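Local coordinates for protein aryl acylamidase (bacterium CSBL00001, PDB 4YJ6) that probably hydrolyses the amide bond of N-acylated aromatic amines, as a hydrolase of the amidase signature family, at residues F392-A397 against M458-D463; G268-L273 against H303-D308; D36-R41 against V49-D54; V79-K84 against S125-Q130. All blocks are in the same frame, centred on the assembly; numbering follows the deposited sequence.

Interaction 1 of 4, residues F392-A397 against M458-D463; sequences FDLLLA and MLIIGD
Peptide units rather than rings are the flat groups that meet between Leu-395 and Ile-461. Leu-395 N reaches Ile-461 O at 3.0 Å in the carbonyl plane, and the return bond from Ile-461 N to Leu-395 O measures 2.8 Å. Ala-397 and Leu-459 repeat this exchange: Ala-397 N bonds to Leu-459 O at 3.1 Å, and Leu-459 N to Ala-397 O at 2.7 Å. Between these two hydrogen-bonded pairs sits the non-hydrogen-bonded pair Leu-396 and Ile-460.

On the face of the sheet carrying Leu-394, Leu-396 and Ile-460, the isoleucine serves both leucines. With chi1 at -59°, its CG1 stands beside the backbone N and its CG2 beside the carbonyl carbon; CG1 meets Leu-396 CD2 at 3.8 Å and CG2 meets Leu-394 CD2 at 3.9 Å. On the other face Leu-395 and Ile-461 lie side by side, CD2 to CD1 4.0 Å, and both touch Phe-389 of helix 368-389.

Past the regular pairing, a water takes over: it donates to Asp-393 O and accepts from Asp-463 N, while the Asp-393 carboxylate turns to Lys-270 N. Strands running at 160° with apolar residues on both faces mark an interior antiparallel pairing in the large, mixed, helix-covered sheet of the amidase signature fold.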
loop_
_atom_site.group_PDB
_atom_site.type_symbol
_atom_site.label_atom_id
_atom_site.label_comp_id
_atom_site.label_asym_id
_atom_site.label_seq_id
_atom_site.Cartn_x
_atom_site.Cartn_y
_atom_site.Cartn_z
ATOM N N PHE A 392 -7.084 -25.138 1.478
ATOM C CA PHE A 392 -7.900 -24.145 0.788
ATOM C C PHE A 392 -7.088 -23.449 -0.277
ATOM O O PHE A 392 -5.854 -23.350 -0.181
ATOM C CB PHE A 392 -8.426 -23.088 1.788
ATOM C CG PHE A 392 -9.427 -23.684 2.784
ATOM C CD1 PHE A 392 -10.767 -23.719 2.482
ATOM C CD2 PHE A 392 -8.976 -24.212 3.974
ATOM C CE1 PHE A 392 -11.681 -24.305 3.388
ATOM C CE2 PHE A 392 -9.855 -24.797 4.884
ATOM C CZ PHE A 392 -11.219 -24.827 4.594
ATOM N N ASP A 393 -7.797 -22.945 -1.278
ATOM C CA ASP A 393 -7.193 -22.178 -2.353
ATOM C C ASP A 393 -7.050 -20.688 -2.028
ATOM O O ASP A 393 -6.206 -20.028 -2.594
ATOM C CB ASP A 393 -8.035 -22.338 -3.636
ATOM C CG ASP A 393 -8.178 -23.790 -4.055
ATOM O OD1 ASP A 393 -7.136 -24.462 -4.224
ATOM O OD2 ASP A 393 -9.312 -24.281 -4.188
ATOM N N LEU A 394 -7.872 -20.160 -1.133
ATOM C CA LEU A 394 -7.901 -18.733 -0.842
ATOM C C LEU A 394 -8.356 -18.569 0.586
ATOM O O LEU A 394 -9.051 -19.437 1.094
ATOM C CB LEU A 394 -8.911 -17.999 -1.730
ATOM C CG LEU A 394 -8.596 -17.836 -3.213
ATOM C CD1 LEU A 394 -9.894 -17.444 -3.954
ATOM C CD2 LEU A 394 -7.474 -16.791 -3.475
ATOM N N LEU A 395 -7.988 -17.452 1.208
ATOM C CA LEU A 395 -8.497 -17.115 2.532
ATOM C C LEU A 395 -9.041 -15.698 2.452
ATOM O O LEU A 395 -8.381 -14.809 1.911
ATOM C CB LEU A 395 -7.380 -17.180 3.565
ATOM C CG LEU A 395 -7.694 -16.710 4.982
ATOM C CD1 LEU A 395 -8.807 -17.567 5.545
ATOM C CD2 LEU A 395 -6.419 -16.799 5.829
ATOM N N LEU A 396 -10.243 -15.495 2.970
ATOM C CA LEU A 396 -10.860 -14.167 3.041
ATOM C C LEU A 396 -10.900 -13.698 4.482
ATOM O O LEU A 396 -11.158 -14.487 5.387
ATOM C CB LEU A 396 -12.306 -14.207 2.534
ATOM C CG LEU A 396 -12.497 -14.794 1.152
ATOM C CD1 LEU A 396 -14.000 -14.875 0.848
ATOM C CD2 LEU A 396 -11.744 -13.918 0.141
ATOM N N ALA A 397 -10.734 -12.400 4.680
ATOM C CA ALA A 397 -10.821 -11.789 6.012
ATOM C C ALA A 397 -11.140 -10.324 5.801
ATOM O O ALA A 397 -11.014 -9.836 4.693
ATOM C CB ALA A 397 -9.467 -11.963 6.782
HETATM N N MSE A 458 -12.185 -5.949 2.142
HETATM C CA MSE A 458 -11.975 -7.367 2.410
HETATM C C MSE A 458 -10.628 -7.810 1.850
HETATM O O MSE A 458 -10.266 -7.430 0.742
HETATM C CB MSE A 458 -13.062 -8.182 1.731
HETATM C CG MSE A 458 -12.690 -9.630 1.685
HETATM SE SE MSE A 458 -14.287 -10.583 1.082
HETATM C CE MSE A 458 -14.184 -10.129 -0.760
ATOM N N LEU A 459 -9.869 -8.574 2.637
ATOM C CA LEU A 459 -8.560 -9.048 2.173
ATOM C C LEU A 459 -8.725 -10.422 1.561
ATOM O O LEU A 459 -9.357 -11.304 2.144
ATOM C CB LEU A 459 -7.600 -9.149 3.360
ATOM C CG LEU A 459 -6.127 -9.317 2.926
ATOM C CD1 LEU A 459 -5.670 -8.003 2.247
ATOM C CD2 LEU A 459 -5.243 -9.609 4.142
ATOM N N ILE A 460 -8.189 -10.588 0.358
ATOM C CA ILE A 460 -8.107 -11.882 -0.279
ATOM C C ILE A 460 -6.658 -12.337 -0.216
ATOM O O ILE A 460 -5.774 -11.648 -0.741
ATOM C CB ILE A 460 -8.524 -11.749 -1.762
ATOM C CG1 ILE A 460 -9.960 -11.200 -1.861
ATOM C CG2 ILE A 460 -8.337 -13.094 -2.537
ATOM C CD1 ILE A 460 -10.470 -11.020 -3.319
ATOM N N ILE A 461 -6.409 -13.476 0.428
ATOM C CA ILE A 461 -5.042 -13.979 0.568
ATOM C C ILE A 461 -4.868 -15.249 -0.266
ATOM O O ILE A 461 -5.732 -16.157 -0.211
ATOM C CB ILE A 461 -4.740 -14.312 2.062
ATOM C CG1 ILE A 461 -5.061 -13.112 2.977
ATOM C CG2 ILE A 461 -3.257 -14.765 2.217
ATOM C CD1 ILE A 461 -4.819 -13.406 4.526
ATOM N N GLY A 462 -3.765 -15.340 -1.029
ATOM C CA GLY A 462 -3.455 -16.573 -1.731
ATOM C C GLY A 462 -2.332 -17.338 -1.081
ATOM O O GLY A 462 -1.662 -16.841 -0.169
ATOM N N ASP A 463 -2.130 -18.564 -1.565
ATOM C CA ASP A 463 -1.000 -19.395 -1.138
ATOM C C ASP A 463 0.281 -18.672 -1.540
ATOM O O ASP A 463 0.259 -17.747 -2.363
ATOM C CB ASP A 463 -1.087 -20.736 -1.878
ATOM C CG ASP A 463 -0.178 -21.806 -1.322
ATOM O OD1 ASP A 463 0.435 -21.650 -0.249
ATOM O OD2 ASP A 463 -0.121 -22.868 -1.986
HETATM O O HOH W 1 -3.843 -19.754 -3.744
#

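Interaction 2 of 4, residues G268-L273 against H303-D308; sequences GKKIGL and HVEFVD
Leu-273 and Phe-306 supply the CH-pi part of the contact: CD2 of the leucine sits 3.9 Å from the ring centroid, 26° off the normal, and so over the face but displaced toward the rim. The leucine CG is anti to the backbone N (chi1 171°), which carries the branch along the phenylalanine. Other apolar contacts join Leu-273 CB to Val-304 CG1 at 4.0 Å and Ile-271 CB to Val-304 CG2 at 4.1 Å. An alanine in place of Leu-273 is likely to strip this face of the Phe-306 ring of its methyl partner and free the ring to shift.

Backbone hydrogen bonds follow the parallel pattern, Ile-271 and Leu-273 each giving and accepting. The straightest, from His-303 N to Lys-269 O, is 2.9 Å long with 175° at the hydrogen.

The charged pair is looser. Lys-270 NZ stays 3.7 Å from Glu-305 OE1, a long salt bridge, and a water bonded to both atoms spans it.

These strands belong to a beta-alpha-beta unit whose helix 284-299 packs against Ile-271, Leu-273 and Val-304. Cohesion therefore rests on backbone bonds and the apolar face, with the water-mediated ion pair probably adding little on the exposed side.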
loop_
_atom_site.group_PDB
_atom_site.type_symbol
_atom_site.label_atom_id
_atom_site.label_comp_id
_atom_site.label_asym_id
_atom_site.label_seq_id
_atom_site.Cartn_x
_atom_site.Cartn_y
_atom_site.Cartn_z
ATOM N N GLY A 268 -15.227 -23.664 -8.487
ATOM C CA GLY A 268 -14.607 -24.849 -7.927
ATOM C C GLY A 268 -13.570 -24.569 -6.856
ATOM O O GLY A 268 -13.069 -25.493 -6.208
ATOM N N LYS A 269 -13.216 -23.303 -6.653
ATOM C CA LYS A 269 -12.210 -23.002 -5.639
ATOM C C LYS A 269 -12.746 -23.227 -4.246
ATOM O O LYS A 269 -13.933 -23.046 -4.005
ATOM C CB LYS A 269 -11.736 -21.551 -5.779
ATOM C CG LYS A 269 -10.984 -21.303 -7.099
ATOM C CD LYS A 269 -9.714 -22.175 -7.217
ATOM C CE LYS A 269 -8.885 -21.744 -8.447
ATOM N NZ LYS A 269 -7.775 -22.690 -8.671
ATOM N N LYS A 270 -11.852 -23.604 -3.333
ATOM C CA LYS A 270 -12.192 -23.840 -1.932
ATOM C C LYS A 270 -11.676 -22.661 -1.161
ATOM O O LYS A 270 -10.471 -22.369 -1.168
ATOM C CB LYS A 270 -11.514 -25.093 -1.398
ATOM C CG LYS A 270 -12.051 -26.382 -1.953
ATOM C CD LYS A 270 -11.590 -27.577 -1.090
ATOM C CE LYS A 270 -11.642 -27.296 0.463
ATOM N NZ LYS A 270 -13.029 -27.027 1.054
ATOM N N ILE A 271 -12.576 -21.945 -0.529
ATOM C CA ILE A 271 -12.219 -20.658 0.048
ATOM C C ILE A 271 -12.487 -20.713 1.542
ATOM O O ILE A 271 -13.589 -21.095 1.960
ATOM C CB ILE A 271 -13.040 -19.556 -0.576
ATOM C CG1 ILE A 271 -12.758 -19.502 -2.101
ATOM C CG2 ILE A 271 -12.718 -18.194 0.093
ATOM C CD1 ILE A 271 -13.466 -18.346 -2.837
ATOM N N GLY A 272 -11.488 -20.351 2.340
ATOM C CA GLY A 272 -11.673 -20.256 3.781
ATOM C C GLY A 272 -12.013 -18.829 4.161
ATOM O O GLY A 272 -11.638 -17.901 3.451
ATOM N N LEU A 273 -12.809 -18.664 5.231
ATOM C CA LEU A 273 -13.266 -17.335 5.661
ATOM C C LEU A 273 -12.985 -17.179 7.157
ATOM O O LEU A 273 -13.239 -18.096 7.948
ATOM C CB LEU A 273 -14.784 -17.209 5.405
ATOM C CG LEU A 273 -15.454 -15.971 5.985
ATOM C CD1 LEU A 273 -14.888 -14.704 5.369
ATOM C CD2 LEU A 273 -17.000 -16.066 5.767
ATOM N N HIS A 303 -16.652 -22.638 -3.140
ATOM C CA HIS A 303 -17.164 -23.181 -1.880
ATOM C C HIS A 303 -16.502 -22.427 -0.755
ATOM O O HIS A 303 -15.283 -22.390 -0.689
ATOM C CB HIS A 303 -16.843 -24.668 -1.796
ATOM C CG HIS A 303 -17.191 -25.413 -3.050
ATOM N ND1 HIS A 303 -16.262 -25.696 -4.036
ATOM C CD2 HIS A 303 -18.381 -25.869 -3.510
ATOM C CE1 HIS A 303 -16.862 -26.322 -5.034
ATOM N NE2 HIS A 303 -18.146 -26.443 -4.738
ATOM N N VAL A 304 -17.298 -21.788 0.090
ATOM C CA VAL A 304 -16.742 -20.951 1.152
ATOM C C VAL A 304 -17.125 -21.568 2.492
ATOM O O VAL A 304 -18.294 -21.956 2.682
ATOM C CB VAL A 304 -17.299 -19.514 1.096
ATOM C CG1 VAL A 304 -16.712 -18.654 2.213
ATOM C CG2 VAL A 304 -17.024 -18.854 -0.290
ATOM N N GLU A 305 -16.173 -21.649 3.415
ATOM C CA GLU A 305 -16.508 -22.073 4.787
ATOM C C GLU A 305 -15.619 -21.364 5.797
ATOM O O GLU A 305 -14.486 -20.956 5.473
ATOM C CB GLU A 305 -16.397 -23.595 4.937
ATOM C CG GLU A 305 -14.991 -24.096 4.925
ATOM C CD GLU A 305 -14.871 -25.634 4.801
ATOM O OE1 GLU A 305 -15.356 -26.225 3.808
ATOM O OE2 GLU A 305 -14.233 -26.239 5.669
ATOM N N PHE A 306 -16.125 -21.172 7.009
ATOM C CA PHE A 306 -15.313 -20.609 8.086
ATOM C C PHE A 306 -14.147 -21.510 8.463
ATOM O O PHE A 306 -14.265 -22.735 8.456
ATOM C CB PHE A 306 -16.177 -20.313 9.335
ATOM C CG PHE A 306 -17.075 -19.134 9.176
ATOM C CD1 PHE A 306 -16.591 -17.846 9.399
ATOM C CD2 PHE A 306 -18.399 -19.285 8.797
ATOM C CE1 PHE A 306 -17.419 -16.742 9.245
ATOM C CE2 PHE A 306 -19.237 -18.166 8.641
ATOM C CZ PHE A 306 -18.744 -16.900 8.860
ATOM N N VAL A 307 -12.988 -20.885 8.699
ATOM C CA VAL A 307 -11.799 -21.601 9.139
ATOM C C VAL A 307 -11.225 -20.977 10.412
ATOM O O VAL A 307 -11.368 -19.783 10.671
ATOM C CB VAL A 307 -10.690 -21.618 8.022
ATOM C CG1 VAL A 307 -11.207 -22.343 6.817
ATOM C CG2 VAL A 307 -10.235 -20.172 7.648
ATOM N N ASP A 308 -10.526 -21.793 11.177
ATOM C CA ASP A 308 -9.831 -21.341 12.378
ATOM C C ASP A 308 -8.315 -21.505 12.148
ATOM O O ASP A 308 -7.818 -22.597 11.999
ATOM C CB ASP A 308 -10.285 -22.182 13.585
ATOM C CG ASP A 308 -9.553 -21.816 14.843
ATOM O OD1 ASP A 308 -8.960 -20.715 14.908
ATOM O OD2 ASP A 308 -9.526 -22.644 15.779
HETATM O O HOH W 2 -14.616 -24.416 1.261
#

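Interaction 3 of 4, residues D36-R41 against V49-D54; sequences DLIEQR and VYKAYD
Ile-38 and Glu-39, consecutive on helix 27-45, close on the hydroxyl of Tyr-53 from different directions, and the tight part of the contact is centred on that oxygen. Ile-38 CG2 comes within 3.2 Å of Tyr-53 OH, while its CD1 lies obliquely beside the ring at 4.2 Å from CE1. Tyr-53 OH donates to Glu-39 OE2 at 2.7 Å, and OE2 receives it on its anti lone pair. OE2 lies at the edge of the tyrosine ring and near its plane, yet the carboxylate itself is turned 89° to the ring, so the two groups are not stacked.

The same OE2 takes a second bond, from Lys-51 NZ at 2.7 Å, which arrives on the syn side and 21° out of the carboxylate plane. Two donors thus grip one oxygen and would probably favour the charged carboxylate. Bending at chi2 (-61°) brings the glutamate end over to them, whereas the lysine runs extended beyond CG to span the gap. Its own CB rests over one face of the Tyr-53 ring, 3.7 Å above the plane and offset toward the rim.

On the solvent side Glu-39 and Lys-51 are both exposed, although their bond is short. The inner side differs, since buried Ile-38 also packs on Leu-128. Between 36-41 and 49-54 the contact is made by side chains, the backbones standing apart with 9.5 Å between the nearest CA atoms, of Ile-38 and Lys-51. Helix 27-45, edge strand 48-51, with the classic beta bulge in which Val-49 and Tyr-50 both face Gln-130, and helix 53-69, N-capped at Ala-52, follow one another at the edge of the small three-stranded sheet.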
loop_
_atom_site.group_PDB
_atom_site.type_symbol
_atom_site.label_atom_id
_atom_site.label_comp_id
_atom_site.label_asym_id
_atom_site.label_seq_id
_atom_site.Cartn_x
_atom_site.Cartn_y
_atom_site.Cartn_z
ATOM N N ASP A 36 -3.470 20.028 -13.241
ATOM C CA ASP A 36 -4.653 20.815 -12.931
ATOM C C ASP A 36 -5.460 20.139 -11.823
ATOM O O ASP A 36 -5.926 20.812 -10.885
ATOM C CB ASP A 36 -5.553 20.978 -14.151
ATOM C CG ASP A 36 -4.956 21.878 -15.219
ATOM O OD1 ASP A 36 -4.033 22.665 -14.902
ATOM O OD2 ASP A 36 -5.438 21.775 -16.376
ATOM N N LEU A 37 -5.630 18.816 -11.926
ATOM C CA LEU A 37 -6.391 18.070 -10.910
ATOM C C LEU A 37 -5.698 18.119 -9.546
ATOM O O LEU A 37 -6.357 18.264 -8.524
ATOM C CB LEU A 37 -6.586 16.598 -11.328
ATOM C CG LEU A 37 -7.559 16.372 -12.471
ATOM C CD1 LEU A 37 -7.534 14.918 -12.891
ATOM C CD2 LEU A 37 -8.989 16.771 -12.059
ATOM N N ILE A 38 -4.373 17.978 -9.527
ATOM C CA ILE A 38 -3.660 18.055 -8.271
ATOM C C ILE A 38 -3.844 19.444 -7.681
ATOM O O ILE A 38 -4.136 19.590 -6.503
ATOM C CB ILE A 38 -2.143 17.760 -8.439
ATOM C CG1 ILE A 38 -1.930 16.276 -8.827
ATOM C CG2 ILE A 38 -1.409 18.133 -7.170
ATOM C CD1 ILE A 38 -0.456 15.929 -9.277
ATOM N N GLU A 39 -3.632 20.483 -8.493
ATOM C CA GLU A 39 -3.713 21.832 -7.956
ATOM C C GLU A 39 -5.115 22.177 -7.453
ATOM O O GLU A 39 -5.266 22.926 -6.490
ATOM C CB GLU A 39 -3.226 22.848 -9.013
ATOM C CG GLU A 39 -1.756 22.672 -9.328
ATOM C CD GLU A 39 -0.866 22.893 -8.110
ATOM O OE1 GLU A 39 -1.050 23.907 -7.390
ATOM O OE2 GLU A 39 0.010 22.043 -7.858
ATOM N N GLN A 40 -6.131 21.618 -8.099
ATOM C CA GLN A 40 -7.517 21.922 -7.796
ATOM C C GLN A 40 -8.024 21.102 -6.599
ATOM O O GLN A 40 -8.756 21.614 -5.752
ATOM C CB GLN A 40 -8.380 21.588 -9.005
ATOM C CG GLN A 40 -9.862 21.849 -8.766
ATOM C CD GLN A 40 -10.760 21.253 -9.836
ATOM O OE1 GLN A 40 -10.434 20.231 -10.435
ATOM N NE2 GLN A 40 -11.913 21.885 -10.066
ATOM N N ARG A 41 -7.609 19.837 -6.533
ATOM C CA ARG A 41 -8.270 18.853 -5.655
ATOM C C ARG A 41 -7.420 18.450 -4.448
ATOM O O ARG A 41 -7.952 18.103 -3.392
ATOM C CB ARG A 41 -8.644 17.605 -6.469
ATOM C CG ARG A 41 -9.720 17.851 -7.526
ATOM C CD ARG A 41 -10.152 16.577 -8.202
ATOM N NE ARG A 41 -10.994 15.764 -7.313
ATOM C CZ ARG A 41 -12.307 15.910 -7.193
ATOM N NH1 ARG A 41 -12.961 16.815 -7.940
ATOM N NH2 ARG A 41 -12.981 15.131 -6.364
ATOM N N VAL A 49 3.323 15.576 -1.425
ATOM C CA VAL A 49 4.345 16.220 -0.627
ATOM C C VAL A 49 5.525 16.732 -1.458
ATOM O O VAL A 49 6.341 17.508 -0.952
ATOM C CB VAL A 49 4.865 15.293 0.500
ATOM C CG1 VAL A 49 3.709 14.939 1.428
ATOM C CG2 VAL A 49 5.521 14.013 -0.074
ATOM N N TYR A 50 5.629 16.309 -2.709
ATOM C CA TYR A 50 6.660 16.851 -3.625
ATOM C C TYR A 50 6.064 16.867 -5.022
ATOM O O TYR A 50 5.411 15.892 -5.427
ATOM C CB TYR A 50 7.929 15.976 -3.621
ATOM C CG TYR A 50 8.953 16.414 -4.649
ATOM C CD1 TYR A 50 9.581 17.649 -4.532
ATOM C CD2 TYR A 50 9.310 15.579 -5.724
ATOM C CE1 TYR A 50 10.511 18.064 -5.462
ATOM C CE2 TYR A 50 10.266 15.994 -6.664
ATOM C CZ TYR A 50 10.853 17.235 -6.507
ATOM O OH TYR A 50 11.798 17.676 -7.412
ATOM N N LYS A 51 6.288 17.956 -5.765
ATOM C CA LYS A 51 5.784 18.065 -7.119
ATOM C C LYS A 51 6.979 18.112 -8.051
ATOM O O LYS A 51 7.899 18.924 -7.844
ATOM C CB LYS A 51 4.935 19.336 -7.263
ATOM C CG LYS A 51 3.676 19.276 -6.408
ATOM C CD LYS A 51 2.962 20.633 -6.262
ATOM C CE LYS A 51 1.671 20.459 -5.440
ATOM N NZ LYS A 51 0.910 21.747 -5.280
ATOM N N ALA A 52 6.974 17.225 -9.045
ATOM C CA ALA A 52 8.062 17.134 -10.030
ATOM C C ALA A 52 7.495 17.479 -11.411
ATOM O O ALA A 52 7.697 16.758 -12.399
ATOM C CB ALA A 52 8.669 15.720 -10.047
ATOM N N TYR A 53 6.819 18.607 -11.473
ATOM C CA TYR A 53 6.057 18.925 -12.659
ATOM C C TYR A 53 6.972 19.130 -13.864
ATOM O O TYR A 53 6.685 18.659 -14.969
ATOM C CB TYR A 53 5.226 20.178 -12.415
ATOM C CG TYR A 53 4.089 20.019 -11.437
ATOM C CD1 TYR A 53 3.719 18.761 -10.940
ATOM C CD2 TYR A 53 3.361 21.129 -11.025
ATOM C CE1 TYR A 53 2.619 18.635 -10.076
ATOM C CE2 TYR A 53 2.275 20.999 -10.162
ATOM C CZ TYR A 53 1.921 19.747 -9.693
ATOM O OH TYR A 53 0.846 19.612 -8.829
ATOM N N ASP A 54 8.077 19.852 -13.697
ATOM C CA ASP A 54 8.894 20.098 -14.889
ATOM C C ASP A 54 9.539 18.810 -15.389
ATOM O O ASP A 54 9.668 18.600 -16.593
ATOM C CB ASP A 54 9.978 21.168 -14.623
ATOM C CG ASP A 54 9.435 22.583 -14.716
ATOM O OD1 ASP A 54 8.251 22.766 -15.081
ATOM O OD2 ASP A 54 10.212 23.520 -14.420
#

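Interaction 4 of 4, residues V79-K84 against S125-Q130; sequences VPTLMK and SLLLGQ
Ser-125 OG is swung anti to its own N (chi1 176°) and donates to Val-79 O at 2.8 Å, while in Thr-81 a chi1 of -170° sends OG1 off to Tyr-116 OH and Val-178 O and places CG2 between the backbone N and carbonyl carbon, against Leu-127. That contact is tight, Thr-81 CG2 to Leu-127 CD2 being 3.5 Å. Val-79 O is gripped twice, because Leu-126 N also donates to it from the opposite face of the carbonyl plane.

The strands are parallel, but their register slips by one residue between Thr-81 and Met-83, a beta bulge. On its near side Leu-128 N bonds to Thr-81 O at 2.8 Å; beyond it Met-83 N bonds to Gly-129 O at 3.0 Å. At the Gly-129 backbone angles a CB would press into the carbonyl O of Leu-128, so glycine is needed.

Leu-82 lies over this irregular peptide, CD2 3.8 Å from Gly-129 C and CD1 4.0 Å from Leu-128 CB. Shortened to an alanine, it would probably open a gap beside the Gly-129 peptide and deprive Leu-128 of an apolar neighbour. Farther on, selenomethionine Met-83 runs alongside Gln-130, CG to CG 3.7 Å, and the glutamine NE2 is held by Pro-94 O.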
loop_
_atom_site.group_PDB
_atom_site.type_symbol
_atom_site.label_atom_id
_atom_site.label_comp_id
_atom_site.label_asym_id
_atom_site.label_seq_id
_atom_site.Cartn_x
_atom_site.Cartn_y
_atom_site.Cartn_z
ATOM N N VAL A 79 0.836 7.000 -18.736
ATOM C CA VAL A 79 0.019 6.878 -17.527
ATOM C C VAL A 79 0.655 7.719 -16.431
ATOM O O VAL A 79 1.806 7.489 -16.084
ATOM C CB VAL A 79 -0.023 5.414 -17.069
ATOM C CG1 VAL A 79 -0.726 5.292 -15.678
ATOM C CG2 VAL A 79 -0.733 4.579 -18.106
ATOM N N PRO A 80 -0.087 8.676 -15.842
ATOM C CA PRO A 80 0.501 9.511 -14.791
ATOM C C PRO A 80 0.449 8.827 -13.438
ATOM O O PRO A 80 -0.538 8.170 -13.140
ATOM C CB PRO A 80 -0.397 10.744 -14.784
ATOM C CG PRO A 80 -1.765 10.214 -15.185
ATOM C CD PRO A 80 -1.474 9.074 -16.172
ATOM N N THR A 81 1.477 9.001 -12.619
ATOM C CA THR A 81 1.449 8.359 -11.313
ATOM C C THR A 81 2.353 9.141 -10.362
ATOM O O THR A 81 3.045 10.083 -10.784
ATOM C CB THR A 81 1.888 6.860 -11.413
ATOM O OG1 THR A 81 1.614 6.210 -10.157
ATOM C CG2 THR A 81 3.397 6.733 -11.710
ATOM N N LEU A 82 2.319 8.794 -9.079
ATOM C CA LEU A 82 3.243 9.379 -8.100
ATOM C C LEU A 82 3.808 8.264 -7.215
ATOM O O LEU A 82 3.128 7.226 -7.028
ATOM C CB LEU A 82 2.532 10.412 -7.210
ATOM C CG LEU A 82 2.160 11.752 -7.848
ATOM C CD1 LEU A 82 0.855 11.656 -8.639
ATOM C CD2 LEU A 82 2.019 12.795 -6.747
HETATM N N MSE A 83 5.025 8.463 -6.704
HETATM C CA MSE A 83 5.655 7.437 -5.837
HETATM C C MSE A 83 5.418 7.912 -4.403
HETATM O O MSE A 83 4.934 9.052 -4.160
HETATM C CB MSE A 83 7.155 7.321 -6.122
HETATM C CG MSE A 83 7.844 8.596 -5.676
HETATM SE SE MSE A 83 9.733 8.418 -5.837
HETATM C CE MSE A 83 10.090 6.952 -4.603
ATOM N N LYS A 84 5.767 7.049 -3.457
ATOM C CA LYS A 84 5.555 7.339 -2.027
ATOM C C LYS A 84 6.821 7.874 -1.354
ATOM O O LYS A 84 7.922 7.320 -1.534
ATOM C CB LYS A 84 5.134 6.036 -1.354
ATOM C CG LYS A 84 4.955 6.133 0.183
ATOM C CD LYS A 84 4.414 4.779 0.659
ATOM C CE LYS A 84 4.422 4.723 2.177
ATOM N NZ LYS A 84 3.899 3.423 2.645
ATOM N N SER A 125 5.488 5.214 -17.827
ATOM C CA SER A 125 4.611 5.932 -16.936
ATOM C C SER A 125 5.316 7.235 -16.551
ATOM O O SER A 125 6.557 7.293 -16.469
ATOM C CB SER A 125 4.285 5.037 -15.703
ATOM O OG SER A 125 3.489 5.735 -14.757
ATOM N N LEU A 126 4.530 8.292 -16.357
ATOM C CA LEU A 126 5.076 9.633 -16.069
ATOM C C LEU A 126 4.931 9.934 -14.576
ATOM O O LEU A 126 3.810 9.991 -14.058
ATOM C CB LEU A 126 4.292 10.668 -16.889
ATOM C CG LEU A 126 4.518 10.444 -18.395
ATOM C CD1 LEU A 126 3.480 11.226 -19.241
ATOM C CD2 LEU A 126 5.965 10.829 -18.769
ATOM N N LEU A 127 6.055 10.125 -13.897
ATOM C CA LEU A 127 6.062 10.384 -12.457
ATOM C C LEU A 127 5.886 11.864 -12.171
ATOM O O LEU A 127 6.718 12.698 -12.577
ATOM C CB LEU A 127 7.377 9.927 -11.831
ATOM C CG LEU A 127 7.741 8.463 -12.017
ATOM C CD1 LEU A 127 9.186 8.204 -11.498
ATOM C CD2 LEU A 127 6.743 7.660 -11.281
ATOM N N LEU A 128 4.834 12.197 -11.448
ATOM C CA LEU A 128 4.492 13.603 -11.203
ATOM C C LEU A 128 4.988 14.119 -9.851
ATOM O O LEU A 128 4.920 15.320 -9.596
ATOM C CB LEU A 128 2.962 13.843 -11.314
ATOM C CG LEU A 128 2.671 14.383 -12.736
ATOM C CD1 LEU A 128 2.706 13.231 -13.725
ATOM C CD2 LEU A 128 1.372 15.119 -12.822
ATOM N N GLY A 129 5.475 13.234 -8.982
ATOM C CA GLY A 129 5.867 13.647 -7.633
ATOM C C GLY A 129 5.762 12.533 -6.602
ATOM O O GLY A 129 5.778 11.359 -6.975
ATOM N N GLN A 130 5.662 12.910 -5.322
ATOM C CA GLN A 130 5.626 11.940 -4.208
ATOM C C GLN A 130 4.427 12.182 -3.323
ATOM O O GLN A 130 3.954 13.319 -3.211
ATOM C CB GLN A 130 6.858 12.090 -3.323
ATOM C CG GLN A 130 8.179 11.889 -4.064
ATOM C CD GLN A 130 9.366 12.152 -3.160
ATOM O OE1 GLN A 130 9.300 13.027 -2.287
ATOM N NE2 GLN A 130 10.468 11.436 -3.381
#

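How the interactions relate
Interactions 1 and 2 are the outer steps of four neighbouring strands, in the order 454-462, 394-398, 270-273, 303-306; the middle step joins them, where Leu-396 N probably hydrogen-bonds Gly-272 O at 2.8 Å, and their centres are 9 Å apart. Interaction 3 reaches the small sheet of interaction 4 through strand 48-51, the neighbour of 126-131: Ala-52 N probably hydrogen-bonds Leu-128 O at 2.9 Å, with centres 10 Å apart. The two groups lie on opposite sides of the chain's centre, interactions 1 and 4 being about 15 Å apart at their nearest atoms. Interaction 4 includes Lys-84, whose NZ hydrogen-bonds Ser-163, Ser-164 and Thr-182, consistent with the lysine of the family's Ser-Ser-Lys triad.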